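Local coordinates for protein histone-lysine N-methyltransferase family member SUVH9 (Arabidopsis thaliana, PDB 4NJ5) that takes part in transposon silencing and lacks methyltransferase activity, and may instead bind methylated DNA and recruit RNA polymerase V to chromatin, at residues C312-K317 with H338-A343; Q333-H338 with P440-V445; C388-V393 with A414-A419; G425-S428 with D433-R436. All coordinates share one frame; numbering follows the deposited sequence.

Contact 1: C312-K317 with H338-A343; sequences CLCEAK and HECGSA. With ZN (zinc ion), chain B; ZN (zinc ion), chain D; ZN (zinc ion), chain C.
A single thiolate, Cys340 SG, bridges two zinc ions, lying 2.4 Å from the chain B zinc and 2.4 Å from the chain C zinc. Cys314 SG completes the crossing from the other segment, 2.3 Å from the chain B zinc, so the two segments are joined through metal while Cys314 SG and Cys340 SG remain 4.0 Å apart. Cysteine suits both places because its soft sulfur binds zinc tightly and, as Cys340 demonstrates, can serve two ions at once. Cys312 binds the third zinc, chain D, and is the N-cap residue of helix 313-317, its SG accepting a weak capping bond from Glu315 N. That role follows from chi1 of 88°, which sets the sulfur between the backbone N and the carbonyl carbon. Cys302, Cys304, Cys308, Cys344, Cys346 and Cys350 supply the other ligands of this triangular cluster of three zinc ions and nine cysteines, the hallmark of pre-SET domains. Beyond the metals, the Lys317 side chain crosses that of His338 at about a right angle; Lys317 O comes 3.3 Å from His338 CD2. Zinc thus ties helix 313-317 to the loop that leaves strand 337-338, where His338 and Glu339 lean on strand 469-475 of the SET sheet.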
loop_
_atom_site.group_PDB
_atom_site.type_symbol
_atom_site.label_atom_id
_atom_site.label_comp_id
_atom_site.label_asym_id
_atom_site.label_seq_id
_atom_site.Cartn_x
_atom_site.Cartn_y
_atom_site.Cartn_z
ATOM N N CYS A 312 -13.067 26.681 -3.358
ATOM C CA CYS A 312 -14.133 26.607 -4.351
ATOM C C CYS A 312 -15.402 25.993 -3.763
ATOM O O CYS A 312 -15.410 25.529 -2.620
ATOM C CB CYS A 312 -13.682 25.834 -5.591
ATOM S SG CYS A 312 -13.927 24.046 -5.516
ATOM N N LEU A 313 -16.470 26.004 -4.555
ATOM C CA LEU A 313 -17.776 25.504 -4.134
ATOM C C LEU A 313 -17.739 24.025 -3.755
ATOM O O LEU A 313 -18.303 23.620 -2.733
ATOM C CB LEU A 313 -18.807 25.739 -5.242
ATOM C CG LEU A 313 -19.947 24.726 -5.400
ATOM C CD1 LEU A 313 -20.977 24.864 -4.290
ATOM C CD2 LEU A 313 -20.604 24.857 -6.767
ATOM N N CYS A 314 -17.075 23.223 -4.581
ATOM C CA CYS A 314 -16.980 21.791 -4.332
ATOM C C CYS A 314 -16.233 21.469 -3.043
ATOM O O CYS A 314 -16.512 20.459 -2.392
ATOM C CB CYS A 314 -16.355 21.080 -5.528
ATOM S SG CYS A 314 -17.460 21.016 -6.954
ATOM N N GLU A 315 -15.294 22.329 -2.658
ATOM C CA GLU A 315 -14.648 22.172 -1.358
ATOM C C GLU A 315 -15.646 22.424 -0.230
ATOM O O GLU A 315 -15.659 21.716 0.772
ATOM C CB GLU A 315 -13.436 23.096 -1.224
ATOM C CG GLU A 315 -12.787 23.029 0.149
ATOM C CD GLU A 315 -11.424 23.689 0.205
ATOM O OE1 GLU A 315 -10.409 22.967 0.089
ATOM O OE2 GLU A 315 -11.364 24.926 0.378
ATOM N N ALA A 316 -16.485 23.438 -0.412
ATOM C CA ALA A 316 -17.529 23.751 0.556
ATOM C C ALA A 316 -18.492 22.570 0.689
ATOM O O ALA A 316 -18.981 22.282 1.787
ATOM C CB ALA A 316 -18.280 25.001 0.147
ATOM N N LYS A 317 -18.767 21.895 -0.428
ATOM C CA LYS A 317 -19.642 20.722 -0.426
ATOM C C LYS A 317 -19.021 19.585 0.380
ATOM O O LYS A 317 -19.729 18.745 0.930
ATOM C CB LYS A 317 -19.937 20.256 -1.862
ATOM C CG LYS A 317 -20.610 21.296 -2.748
ATOM C CD LYS A 317 -20.805 20.790 -4.188
ATOM C CE LYS A 317 -21.914 19.751 -4.270
ATOM N NZ LYS A 317 -21.766 18.859 -5.454
ATOM N N HIS A 338 -18.045 14.321 -2.295
ATOM C CA HIS A 338 -18.599 14.958 -3.485
ATOM C C HIS A 338 -17.489 15.235 -4.493
ATOM O O HIS A 338 -16.726 16.194 -4.345
ATOM C CB HIS A 338 -19.305 16.270 -3.126
ATOM C CG HIS A 338 -20.459 16.108 -2.186
ATOM N ND1 HIS A 338 -21.753 15.931 -2.621
ATOM C CD2 HIS A 338 -20.511 16.107 -0.832
ATOM C CE1 HIS A 338 -22.557 15.823 -1.575
ATOM N NE2 HIS A 338 -21.828 15.928 -0.480
ATOM N N GLU A 339 -17.389 14.386 -5.511
ATOM C CA GLU A 339 -16.437 14.615 -6.590
ATOM C C GLU A 339 -17.025 15.599 -7.588
ATOM O O GLU A 339 -18.237 15.797 -7.630
ATOM C CB GLU A 339 -16.065 13.302 -7.289
ATOM C CG GLU A 339 -15.088 12.446 -6.499
ATOM C CD GLU A 339 -14.625 11.211 -7.253
ATOM O OE1 GLU A 339 -14.891 11.107 -8.472
ATOM O OE2 GLU A 339 -13.988 10.345 -6.617
ATOM N N CYS A 340 -16.168 16.223 -8.386
ATOM C CA CYS A 340 -16.640 17.110 -9.438
ATOM C C CYS A 340 -17.352 16.311 -10.519
ATOM O O CYS A 340 -16.984 15.173 -10.804
ATOM C CB CYS A 340 -15.480 17.891 -10.039
ATOM S SG CYS A 340 -14.637 18.939 -8.848
ATOM N N GLY A 341 -18.379 16.911 -11.111
ATOM C CA GLY A 341 -19.127 16.270 -12.178
ATOM C C GLY A 341 -19.192 17.121 -13.432
ATOM O O GLY A 341 -18.387 18.038 -13.613
ATOM N N SER A 342 -20.160 16.822 -14.296
ATOM C CA SER A 342 -20.290 17.514 -15.571
ATOM C C SER A 342 -20.614 18.996 -15.398
ATOM O O SER A 342 -20.310 19.809 -16.268
ATOM C CB SER A 342 -21.341 16.833 -16.455
ATOM O OG SER A 342 -22.601 16.777 -15.809
ATOM N N ALA A 343 -21.226 19.345 -14.272
ATOM C CA ALA A 343 -21.536 20.742 -13.991
ATOM C C ALA A 343 -20.278 21.539 -13.630
ATOM O O ALA A 343 -20.268 22.767 -13.710
ATOM C CB ALA A 343 -22.586 20.853 -12.892
HETATM ZN ZN ZN B . -16.133 20.771 -8.813
HETATM ZN ZN ZN D . -13.248 23.407 -7.763
HETATM ZN ZN ZN C . -12.651 19.943 -9.751
#

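Contact 2: Q333-H338 with P440-V445; sequences QKPLIH and PDIPPV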
loop_
_atom_site.group_PDB
_atom_site.type_symbol
_atom_site.label_atom_id
_atom_site.label_comp_id
_atom_site.label_asym_id
_atom_site.label_seq_id
_atom_site.Cartn_x
_atom_site.Cartn_y
_atom_site.Cartn_z
ATOM N N GLN A 333 -10.870 9.727 6.056
ATOM C CA GLN A 333 -12.236 9.231 5.879
ATOM C C GLN A 333 -13.256 10.365 6.037
ATOM O O GLN A 333 -13.059 11.281 6.833
ATOM C CB GLN A 333 -12.561 8.127 6.902
ATOM C CG GLN A 333 -11.834 6.799 6.699
ATOM C CD GLN A 333 -12.366 5.703 7.616
ATOM O OE1 GLN A 333 -13.539 5.707 7.993
ATOM N NE2 GLN A 333 -11.501 4.760 7.981
ATOM N N LYS A 334 -14.343 10.297 5.271
ATOM C CA LYS A 334 -15.473 11.222 5.410
ATOM C C LYS A 334 -16.776 10.462 5.129
ATOM O O LYS A 334 -16.758 9.467 4.421
ATOM C CB LYS A 334 -15.317 12.472 4.514
ATOM C CG LYS A 334 -14.422 12.300 3.298
ATOM C CD LYS A 334 -13.507 13.524 3.112
ATOM C CE LYS A 334 -14.275 14.845 3.192
ATOM N NZ LYS A 334 -15.154 15.063 2.008
ATOM N N PRO A 335 -17.908 10.911 5.690
ATOM C CA PRO A 335 -19.155 10.156 5.494
ATOM C C PRO A 335 -19.658 10.187 4.051
ATOM O O PRO A 335 -20.414 9.307 3.635
ATOM C CB PRO A 335 -20.155 10.881 6.404
ATOM C CG PRO A 335 -19.620 12.271 6.522
ATOM C CD PRO A 335 -18.117 12.134 6.483
ATOM N N LEU A 336 -19.234 11.197 3.301
ATOM C CA LEU A 336 -19.684 11.373 1.929
ATOM C C LEU A 336 -18.693 12.220 1.141
ATOM O O LEU A 336 -18.305 13.305 1.573
ATOM C CB LEU A 336 -21.068 12.027 1.903
ATOM C CG LEU A 336 -21.727 12.217 0.537
ATOM C CD1 LEU A 336 -21.960 10.873 -0.143
ATOM C CD2 LEU A 336 -23.029 12.978 0.692
ATOM N N ILE A 337 -18.284 11.716 -0.015
ATOM C CA ILE A 337 -17.386 12.461 -0.883
ATOM C C ILE A 337 -18.128 13.008 -2.101
ATOM O O ILE A 337 -18.773 12.258 -2.840
ATOM C CB ILE A 337 -16.203 11.594 -1.352
ATOM C CG1 ILE A 337 -15.426 11.053 -0.147
ATOM C CG2 ILE A 337 -15.292 12.397 -2.269
ATOM C CD1 ILE A 337 -14.263 10.155 -0.514
ATOM N N HIS A 338 -18.045 14.321 -2.295
ATOM C CA HIS A 338 -18.599 14.958 -3.485
ATOM C C HIS A 338 -17.489 15.235 -4.493
ATOM O O HIS A 338 -16.726 16.194 -4.345
ATOM C CB HIS A 338 -19.305 16.270 -3.126
ATOM C CG HIS A 338 -20.459 16.108 -2.186
ATOM N ND1 HIS A 338 -21.753 15.931 -2.621
ATOM C CD2 HIS A 338 -20.511 16.107 -0.832
ATOM C CE1 HIS A 338 -22.557 15.823 -1.575
ATOM N NE2 HIS A 338 -21.828 15.928 -0.480
ATOM N N PRO A 440 -19.015 15.484 9.144
ATOM C CA PRO A 440 -20.399 15.875 9.444
ATOM C C PRO A 440 -21.336 14.712 9.779
ATOM O O PRO A 440 -21.225 13.628 9.202
ATOM C CB PRO A 440 -20.857 16.573 8.152
ATOM C CG PRO A 440 -19.983 16.011 7.083
ATOM C CD PRO A 440 -18.659 15.726 7.734
ATOM N N ASP A 441 -22.248 14.946 10.719
ATOM C CA ASP A 441 -23.265 13.961 11.056
ATOM C C ASP A 441 -24.362 14.002 10.002
ATOM O O ASP A 441 -25.153 14.941 9.959
ATOM C CB ASP A 441 -23.857 14.246 12.440
ATOM C CG ASP A 441 -24.684 13.086 12.975
ATOM O OD1 ASP A 441 -25.831 12.901 12.514
ATOM O OD2 ASP A 441 -24.187 12.364 13.866
ATOM N N ILE A 442 -24.395 12.989 9.144
ATOM C CA ILE A 442 -25.410 12.900 8.099
ATOM C C ILE A 442 -26.219 11.617 8.272
ATOM O O ILE A 442 -25.773 10.697 8.958
ATOM C CB ILE A 442 -24.775 12.910 6.691
ATOM C CG1 ILE A 442 -23.902 11.673 6.487
ATOM C CG2 ILE A 442 -23.972 14.183 6.470
ATOM C CD1 ILE A 442 -23.401 11.526 5.073
ATOM N N PRO A 443 -27.416 11.552 7.663
ATOM C CA PRO A 443 -28.167 10.295 7.724
ATOM C C PRO A 443 -27.368 9.161 7.095
ATOM O O PRO A 443 -26.700 9.376 6.082
ATOM C CB PRO A 443 -29.407 10.587 6.881
ATOM C CG PRO A 443 -29.575 12.062 6.966
ATOM C CD PRO A 443 -28.183 12.613 6.985
ATOM N N PRO A 444 -27.423 7.968 7.697
ATOM C CA PRO A 444 -26.686 6.838 7.135
ATOM C C PRO A 444 -27.323 6.370 5.838
ATOM O O PRO A 444 -28.518 6.568 5.630
ATOM C CB PRO A 444 -26.827 5.760 8.212
ATOM C CG PRO A 444 -28.100 6.092 8.908
ATOM C CD PRO A 444 -28.192 7.594 8.897
ATOM N N VAL A 445 -26.513 5.786 4.967
ATOM C CA VAL A 445 -27.005 5.120 3.772
ATOM C C VAL A 445 -27.897 3.956 4.203
ATOM O O VAL A 445 -27.589 3.273 5.178
ATOM C CB VAL A 445 -25.818 4.627 2.919
ATOM C CG1 VAL A 445 -26.227 3.506 1.985
ATOM C CG2 VAL A 445 -25.192 5.792 2.149
#
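Pro335 and Pro440 meet with their side chains crossed at about a right angle, so that the CG corner of one ring presses on the CG-CD side of the other. Pro335 CG lies 3.8 Å from Pro440 CD and 3.4 Å from Pro440 O, close enough for the ring to rest on the carbonyl as well as on the neighbouring pyrrolidine. Ile442 approaches another part of the same ring: its CD1 methyl ends 3.6 Å from Pro335 CB and 4.0 Å from Leu336 CB. With chi1 at 64°, CG1 of Ile442 sits between its own backbone N and carbonyl carbon, and an extended chi2 of 172° then carries CD1 across to the opposite segment. Proline fits here as a rigid, compact apolar block, and isoleucine adds a longer arm to span the remaining distance. No hydrogen bond crosses between the segments, leaving shape and apolar contact to hold this partly exposed patch together. Tyr439 also touches Pro335, and Ser319 touches Pro440. The contact is plain packing away from the zinc cluster, and joins the pre-SET chain entering strand 337-338 to the proline-rich loop before strand 448-450, an interface of the pre-SET and SET modules.

Contact 3: C388-V393 with A414-A419; sequences CEYAGV and ARFSSA
Tyr390 and Phe416 form a T-shaped pair in which the edge of the phenylalanine is directed at the face of the tyrosine. The ring centroids are 5.5 Å apart and the planes stand at 73°. Phe416 CZ, the far end of its ring, makes the nearest approach at 4.2 Å from Tyr390 CE2, and meets the tyrosine face toward its rim. Each ring is brought there by a different conformation. In Tyr390, CG lies opposite the backbone N (chi1 -178°), which extends the ring away from its own backbone toward the 414-419 loop. In Phe416, a chi1 of -78° instead places CG opposite the carbonyl carbon, and the two rings together span the 11.3 Å between the CA atoms of Tyr390 and Phe416. Two long, flat aromatic side chains suit the gap, each covering part of it. Tyr390 is buried and also packs on Val411 and Val486, whereas Phe416 touches Val471 and meets the ring of Tyr504, fitting it into an aromatic and aliphatic part of the SET domain. Chemically, the attraction should come from dispersion together with the slightly positive C-H edge of Phe416 facing the electron-rich pi cloud of Tyr390.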
loop_
_atom_site.group_PDB
_atom_site.type_symbol
_atom_site.label_atom_id
_atom_site.label_comp_id
_atom_site.label_asym_id
_atom_site.label_seq_id
_atom_site.Cartn_x
_atom_site.Cartn_y
_atom_site.Cartn_z
ATOM N N CYS A 388 -11.163 0.365 -6.596
ATOM C CA CYS A 388 -12.267 0.159 -7.518
ATOM C C CYS A 388 -13.572 0.435 -6.794
ATOM O O CYS A 388 -13.599 0.567 -5.568
ATOM C CB CYS A 388 -12.282 -1.284 -8.007
ATOM S SG CYS A 388 -12.573 -2.463 -6.671
ATOM N N GLU A 389 -14.653 0.509 -7.562
ATOM C CA GLU A 389 -15.990 0.626 -7.007
ATOM C C GLU A 389 -16.431 -0.749 -6.514
ATOM O O GLU A 389 -15.918 -1.772 -6.973
ATOM C CB GLU A 389 -16.951 1.139 -8.091
ATOM C CG GLU A 389 -18.371 1.432 -7.623
ATOM C CD GLU A 389 -19.224 2.096 -8.700
ATOM O OE1 GLU A 389 -18.654 2.551 -9.716
ATOM O OE2 GLU A 389 -20.464 2.165 -8.532
ATOM N N TYR A 390 -17.356 -0.770 -5.559
ATOM C CA TYR A 390 -18.060 -1.997 -5.200
ATOM C C TYR A 390 -19.381 -2.003 -5.966
ATOM O O TYR A 390 -20.362 -1.411 -5.521
ATOM C CB TYR A 390 -18.308 -2.070 -3.688
ATOM C CG TYR A 390 -18.990 -3.349 -3.256
ATOM C CD1 TYR A 390 -20.376 -3.442 -3.210
ATOM C CD2 TYR A 390 -18.245 -4.470 -2.907
ATOM C CE1 TYR A 390 -21.004 -4.615 -2.828
ATOM C CE2 TYR A 390 -18.860 -5.647 -2.525
ATOM C CZ TYR A 390 -20.242 -5.715 -2.488
ATOM O OH TYR A 390 -20.864 -6.884 -2.103
ATOM N N ALA A 391 -19.402 -2.665 -7.120
ATOM C CA ALA A 391 -20.525 -2.545 -8.054
ATOM C C ALA A 391 -21.558 -3.675 -7.984
ATOM O O ALA A 391 -21.227 -4.852 -8.126
ATOM C CB ALA A 391 -20.014 -2.380 -9.484
ATOM N N GLY A 392 -22.815 -3.294 -7.781
ATOM C CA GLY A 392 -23.919 -4.235 -7.771
ATOM C C GLY A 392 -25.178 -3.562 -8.279
ATOM O O GLY A 392 -25.118 -2.467 -8.843
ATOM N N VAL A 393 -26.320 -4.213 -8.088
ATOM C CA VAL A 393 -27.596 -3.636 -8.495
ATOM C C VAL A 393 -28.286 -3.008 -7.288
ATOM O O VAL A 393 -28.679 -3.708 -6.360
ATOM C CB VAL A 393 -28.510 -4.697 -9.142
ATOM C CG1 VAL A 393 -29.846 -4.084 -9.548
ATOM C CG2 VAL A 393 -27.820 -5.332 -10.338
ATOM N N ALA A 414 -24.126 0.106 4.193
ATOM C CA ALA A 414 -24.087 0.811 5.468
ATOM C C ALA A 414 -23.376 -0.001 6.550
ATOM O O ALA A 414 -22.872 0.560 7.521
ATOM C CB ALA A 414 -25.490 1.163 5.922
ATOM N N ARG A 415 -23.339 -1.319 6.377
ATOM C CA ARG A 415 -22.786 -2.203 7.394
ATOM C C ARG A 415 -21.276 -2.407 7.269
ATOM O O ARG A 415 -20.652 -2.960 8.171
ATOM C CB ARG A 415 -23.511 -3.549 7.392
ATOM C CG ARG A 415 -25.019 -3.412 7.375
ATOM C CD ARG A 415 -25.709 -4.628 7.968
ATOM N NE ARG A 415 -27.156 -4.551 7.790
ATOM C CZ ARG A 415 -27.934 -5.599 7.539
ATOM N NH1 ARG A 415 -27.407 -6.810 7.440
ATOM N NH2 ARG A 415 -29.242 -5.434 7.385
ATOM N N PHE A 416 -20.695 -1.968 6.155
ATOM C CA PHE A 416 -19.244 -1.990 6.008
ATOM C C PHE A 416 -18.616 -1.175 7.135
ATOM O O PHE A 416 -19.134 -0.125 7.515
ATOM C CB PHE A 416 -18.812 -1.414 4.655
ATOM C CG PHE A 416 -18.981 -2.363 3.493
ATOM C CD1 PHE A 416 -18.307 -3.577 3.464
ATOM C CD2 PHE A 416 -19.790 -2.027 2.416
ATOM C CE1 PHE A 416 -18.458 -4.446 2.390
ATOM C CE2 PHE A 416 -19.945 -2.889 1.341
ATOM C CZ PHE A 416 -19.278 -4.098 1.326
ATOM N N SER A 417 -17.508 -1.663 7.679
ATOM C CA SER A 417 -16.823 -0.939 8.739
ATOM C C SER A 417 -15.410 -0.562 8.330
ATOM O O SER A 417 -14.620 -1.407 7.912
ATOM C CB SER A 417 -16.786 -1.761 10.027
ATOM O OG SER A 417 -16.130 -1.043 11.059
ATOM N N SER A 418 -15.097 0.718 8.458
ATOM C CA SER A 418 -13.757 1.203 8.178
ATOM C C SER A 418 -13.144 1.749 9.460
ATOM O O SER A 418 -12.139 2.459 9.427
ATOM C CB SER A 418 -13.810 2.299 7.111
ATOM O OG SER A 418 -14.341 1.804 5.896
ATOM N N ALA A 419 -13.757 1.406 10.589
ATOM C CA ALA A 419 -13.418 2.014 11.873
ATOM C C ALA A 419 -11.999 1.693 12.325
ATOM O O ALA A 419 -11.421 2.419 13.135
ATOM C CB ALA A 419 -14.427 1.607 12.939
#

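Contact 4: G425-S428 with D433-R436; sequences GDLS and DFER
The backbones of Gly425-Ser428 and Asp433-Arg436 come together in a loop region without regular helix or strand, nearest at Ser428 and Phe434, whose CA atoms are 5.3 Å apart. Phe434 carries the contact, its ring lying against the backbone of the first segment. With CG opposite the backbone N (chi1 167°), the ring swings over Leu427, whose N meets one face 3.5 Å from Phe434 CE2. Leu427 CB makes a CH-pi contact with this ring, 4.2 Å from the centroid and 18° off the normal. On the opposite face lies Arg436 N, so a backbone N sits over each face, each offset toward the rim, and a flat phenyl is well shaped for this place. Asp426 forms an Asx turn here: its OD1 accepts from Ser428 N at 2.7 Å, nearly in line with the carboxylate C-O bond, and from Ser428 OG at 2.8 Å on the syn side. Two bonds to one oxygen fix the carboxylate, and aspartate is short enough to reach back to the backbone. Asp426 OD1 also lies 3.7 Å from Phe434 CE2. Gly425 has a positive phi of 93°, which glycine, having no side chain, adopts easily. Leu427 packs on Ser25 and Phe29 of helix 8-35, and Phe434 touches Arg332.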
loop_
_atom_site.group_PDB
_atom_site.type_symbol
_atom_site.label_atom_id
_atom_site.label_comp_id
_atom_site.label_asym_id
_atom_site.label_seq_id
_atom_site.Cartn_x
_atom_site.Cartn_y
_atom_site.Cartn_z
ATOM N N GLY A 425 -4.859 10.034 8.512
ATOM C CA GLY A 425 -4.864 11.480 8.370
ATOM C C GLY A 425 -4.663 12.227 9.679
ATOM O O GLY A 425 -4.501 13.448 9.683
ATOM N N ASP A 426 -4.675 11.497 10.791
ATOM C CA ASP A 426 -4.469 12.094 12.110
ATOM C C ASP A 426 -2.992 12.430 12.310
ATOM O O ASP A 426 -2.128 11.566 12.204
ATOM C CB ASP A 426 -4.966 11.153 13.219
ATOM C CG ASP A 426 -5.001 11.815 14.597
ATOM O OD1 ASP A 426 -4.065 12.561 14.941
ATOM O OD2 ASP A 426 -5.973 11.583 15.345
ATOM N N LEU A 427 -2.719 13.694 12.612
ATOM C CA LEU A 427 -1.357 14.168 12.812
ATOM C C LEU A 427 -1.166 14.692 14.225
ATOM O O LEU A 427 -0.201 15.408 14.504
ATOM C CB LEU A 427 -1.051 15.291 11.823
ATOM C CG LEU A 427 -1.266 14.962 10.348
ATOM C CD1 LEU A 427 -1.144 16.220 9.511
ATOM C CD2 LEU A 427 -0.264 13.917 9.908
ATOM N N SER A 428 -2.089 14.341 15.115
ATOM C CA SER A 428 -2.081 14.886 16.470
ATOM C C SER A 428 -0.893 14.407 17.308
ATOM O O SER A 428 -0.584 15.009 18.335
ATOM C CB SER A 428 -3.395 14.576 17.191
ATOM O OG SER A 428 -3.442 13.216 17.592
ATOM N N ASP A 433 -0.975 21.238 17.581
ATOM C CA ASP A 433 -2.076 22.144 17.264
ATOM C C ASP A 433 -3.045 21.576 16.228
ATOM O O ASP A 433 -3.971 22.263 15.797
ATOM C CB ASP A 433 -1.528 23.491 16.786
ATOM C CG ASP A 433 -0.570 23.348 15.617
ATOM O OD1 ASP A 433 0.095 22.296 15.516
ATOM O OD2 ASP A 433 -0.480 24.290 14.802
ATOM N N PHE A 434 -2.834 20.322 15.835
ATOM C CA PHE A 434 -3.666 19.687 14.816
ATOM C C PHE A 434 -5.105 19.471 15.272
ATOM O O PHE A 434 -5.356 18.908 16.337
ATOM C CB PHE A 434 -3.056 18.355 14.369
ATOM C CG PHE A 434 -3.996 17.492 13.564
ATOM C CD1 PHE A 434 -4.206 17.741 12.217
ATOM C CD2 PHE A 434 -4.659 16.425 14.154
ATOM C CE1 PHE A 434 -5.067 16.945 11.473
ATOM C CE2 PHE A 434 -5.520 15.630 13.419
ATOM C CZ PHE A 434 -5.723 15.890 12.076
ATOM N N GLU A 435 -6.045 19.922 14.450
ATOM C CA GLU A 435 -7.461 19.657 14.664
ATOM C C GLU A 435 -8.003 18.907 13.458
ATOM O O GLU A 435 -7.741 19.290 12.319
ATOM C CB GLU A 435 -8.233 20.965 14.870
ATOM C CG GLU A 435 -9.645 20.964 14.284
ATOM C CD GLU A 435 -10.416 22.238 14.589
ATOM O OE1 GLU A 435 -10.125 22.884 15.619
ATOM O OE2 GLU A 435 -11.317 22.594 13.799
ATOM N N ARG A 436 -8.742 17.832 13.696
ATOM C CA ARG A 436 -9.320 17.085 12.586
ATOM C C ARG A 436 -10.435 17.892 11.936
ATOM O O ARG A 436 -11.335 18.377 12.621
ATOM C CB ARG A 436 -9.859 15.727 13.040
ATOM C CG ARG A 436 -10.097 14.772 11.879
ATOM C CD ARG A 436 -10.988 13.603 12.260
ATOM N NE ARG A 436 -11.010 12.590 11.208
ATOM C CZ ARG A 436 -11.767 12.658 10.115
ATOM N NH1 ARG A 436 -12.573 13.691 9.925
ATOM N NH2 ARG A 436 -11.715 11.688 9.213
#

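Overall arrangement
From the N terminus, contact 1 comes first, closing a short loop within the pre-SET region around the zinc cluster. Its second segment begins at His338, which ends the first segment of contact 2, and because the segments of the two alternate along the chain, the contacts cross. Contact 2 then spans about a hundred residues, joining the pre-SET region to the SET domain. Within that span lie contact 3, between the segment on strand 386-389 and a later loop, and after it contact 4, a much tighter closure beside helix 8-35. Gln333 of contact 2 reaches both: its NE2 probably hydrogen bonds to Ser418 O of contact 3, and its O to Arg436 NH2 of contact 4. Contacts 3 and 4 do not touch each other.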